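Local atomic coordinates of inactivation-no-after-potential D protein (Drosophila melanogaster, PDB entry 5F67), a protein that probably works as a PDZ scaffold of photoreceptor signalling, its third PDZ domain binding the C-terminal tail of the TRP channel. Residues M72-A75 with T81-S84. Numbering follows the deposited sequence.
Sequences MLLA and TLES
Thr81 holds on to residues 72-75 of strand 72-76 through both its hydroxyl and its backbone amide. Thr81 OG1 donates to Leu73 O at 2.9 Å. The hydroxyl comes in from above the carbonyl plane, nearly side-on to the C=O bond (102°). With chi1 at 53°, OG1 sits between the backbone N and the carbonyl carbon of Thr81, on the side of Leu73 O. One residue further along, Thr81 N gives a fairly straight bond to Leu74 O, 2.8 Å long. A water donates to both Leu73 O and Thr81 O, so Leu73 O accepts two bonds. A valine in place of Thr81 would probably leave Leu73 O with the water but without its hydroxyl partner.

The apolar contacts centre on one methyl of Leu82. Leu82 CD2 meets Leu74 CD2 at 3.6 Å. The extended Met72 chain crosses the Leu82 side chain at about a right angle and brings CE to 4.1 Å from the same CD2. Phe21 and Gln20 also touch Leu82. The Leu73 side chain also reaches Leu93 of helix 86-95.

Residues 81-84 form a type I beta turn, with a weak Ser84 N to Thr81 O bond. Opposite Ile103, Leu74 and Ala75 make a classic beta bulge. The turn leads from edge strand 79-80 to helix 86-95, which in PDZ domains usually lines the peptide groove with a facing strand, here probably 37-44.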
ATOM      1  N   MET A  72       2.789   3.352  -6.186  1.00 11.87           N
ATOM      2  CA  MET A  72       3.711   2.216  -6.066  1.00 10.03           C
ATOM      3  C   MET A  72       4.091   2.052  -4.602  1.00 16.04           C
ATOM      4  O   MET A  72       4.411   3.029  -3.934  1.00 14.10           O
ATOM      5  CB  MET A  72       4.970   2.455  -6.899  1.00 11.26           C
ATOM      6  CG  MET A  72       5.890   1.242  -7.037  1.00 14.21           C
ATOM      7  SD  MET A  72       7.379   1.689  -7.972  1.00 23.09           S
ATOM      8  CE  MET A  72       8.114   0.053  -8.168  1.00 30.84           C
ATOM      9  N   LEU A  73       4.040   0.819  -4.106  1.00 10.77           N
ATOM     10  CA  LEU A  73       4.371   0.517  -2.716  1.00  9.97           C
ATOM     11  C   LEU A  73       5.838   0.116  -2.625  1.00 14.94           C
ATOM     12  O   LEU A  73       6.247  -0.919  -3.183  1.00 14.86           O
ATOM     13  CB  LEU A  73       3.473  -0.621  -2.199  1.00 10.86           C
ATOM     14  CG  LEU A  73       3.790  -1.092  -0.780  1.00 10.81           C
ATOM     15  CD1 LEU A  73       3.524   0.010   0.240  1.00 14.64           C
ATOM     16  CD2 LEU A  73       2.980  -2.346  -0.444  1.00 12.35           C
ATOM     17  N   LEU A  74       6.632   0.940  -1.939  1.00 12.54           N
ATOM     18  CA  LEU A  74       8.084   0.779  -1.941  1.00 12.95           C
ATOM     19  C   LEU A  74       8.639   0.168  -0.648  1.00 11.12           C
ATOM     20  O   LEU A  74       9.703  -0.450  -0.661  1.00 12.81           O
ATOM     21  CB  LEU A  74       8.755   2.124  -2.225  1.00 10.25           C
ATOM     22  CG  LEU A  74       8.307   2.759  -3.547  1.00 13.94           C
ATOM     23  CD1 LEU A  74       8.821   4.189  -3.660  1.00 17.87           C
ATOM     24  CD2 LEU A  74       8.808   1.942  -4.713  1.00 21.08           C
ATOM     25  N   ALA A  75       7.926   0.335   0.460  1.00 10.92           N
ATOM     26  CA  ALA A  75       8.303  -0.333   1.711  1.00 10.37           C
ATOM     27  C   ALA A  75       7.119  -0.493   2.645  1.00 12.31           C
ATOM     28  O   ALA A  75       6.181   0.305   2.612  1.00 13.29           O
ATOM     29  CB  ALA A  75       9.414   0.435   2.412  1.00 14.92           C
ATOM     30  N   THR A  81       9.961  -3.216  -0.352  1.00 14.42           N
ATOM     31  CA  THR A  81       9.118  -4.020  -1.245  1.00 15.73           C
ATOM     32  C   THR A  81       9.387  -3.758  -2.721  1.00 19.98           C
ATOM     33  O   THR A  81       8.638  -4.208  -3.588  1.00 18.92           O
ATOM     34  CB  THR A  81       7.617  -3.818  -0.964  1.00 19.98           C
ATOM     35  OG1 THR A  81       7.314  -2.417  -0.987  1.00 20.43           O
ATOM     36  CG2 THR A  81       7.248  -4.389   0.410  1.00 19.62           C
ATOM     37  N   LEU A  82      10.477  -3.053  -2.996  1.00 16.55           N
ATOM     38  CA  LEU A  82      10.885  -2.769  -4.365  1.00 20.74           C
ATOM     39  C   LEU A  82      11.052  -4.032  -5.190  1.00 18.67           C
ATOM     40  O   LEU A  82      10.724  -4.053  -6.378  1.00 28.20           O
ATOM     41  CB  LEU A  82      12.204  -1.998  -4.368  1.00 23.18           C
ATOM     42  CG  LEU A  82      12.082  -0.489  -4.503  1.00 46.21           C
ATOM     43  CD1 LEU A  82      13.443   0.160  -4.300  1.00 42.28           C
ATOM     44  CD2 LEU A  82      11.515  -0.168  -5.887  1.00 49.31           C
ATOM     45  N   GLU A  83      11.552  -5.092  -4.558  1.00 21.44           N
ATOM     46  CA  GLU A  83      11.781  -6.343  -5.275  1.00 22.48           C
ATOM     47  C   GLU A  83      10.869  -7.482  -4.812  1.00 22.97           C
ATOM     48  O   GLU A  83      11.103  -8.644  -5.156  1.00 21.30           O
ATOM     49  CB  GLU A  83      13.250  -6.763  -5.145  1.00 24.70           C
ATOM     50  CG  GLU A  83      14.260  -5.688  -5.571  1.00 27.30           C
ATOM     51  CD  GLU A  83      14.280  -5.447  -7.075  1.00 46.42           C
ATOM     52  OE1 GLU A  83      13.808  -6.320  -7.837  1.00 38.62           O
ATOM     53  OE2 GLU A  83      14.780  -4.384  -7.501  1.00 52.92           O
ATOM     54  N   SER A  84       9.826  -7.152  -4.052  1.00 16.09           N
ATOM     55  CA  SER A  84       8.926  -8.175  -3.515  1.00 13.11           C
ATOM     56  C   SER A  84       7.986  -8.714  -4.583  1.00 16.29           C
ATOM     57  O   SER A  84       7.525  -7.961  -5.450  1.00 17.92           O
ATOM     58  CB  SER A  84       8.088  -7.604  -2.374  1.00 14.67           C
ATOM     59  OG  SER A  84       8.926  -7.203  -1.304  1.00 21.98           O
TER
HETATM   60  O   HOH W   1       7.216  -2.323  -5.437  1.00 14.84           O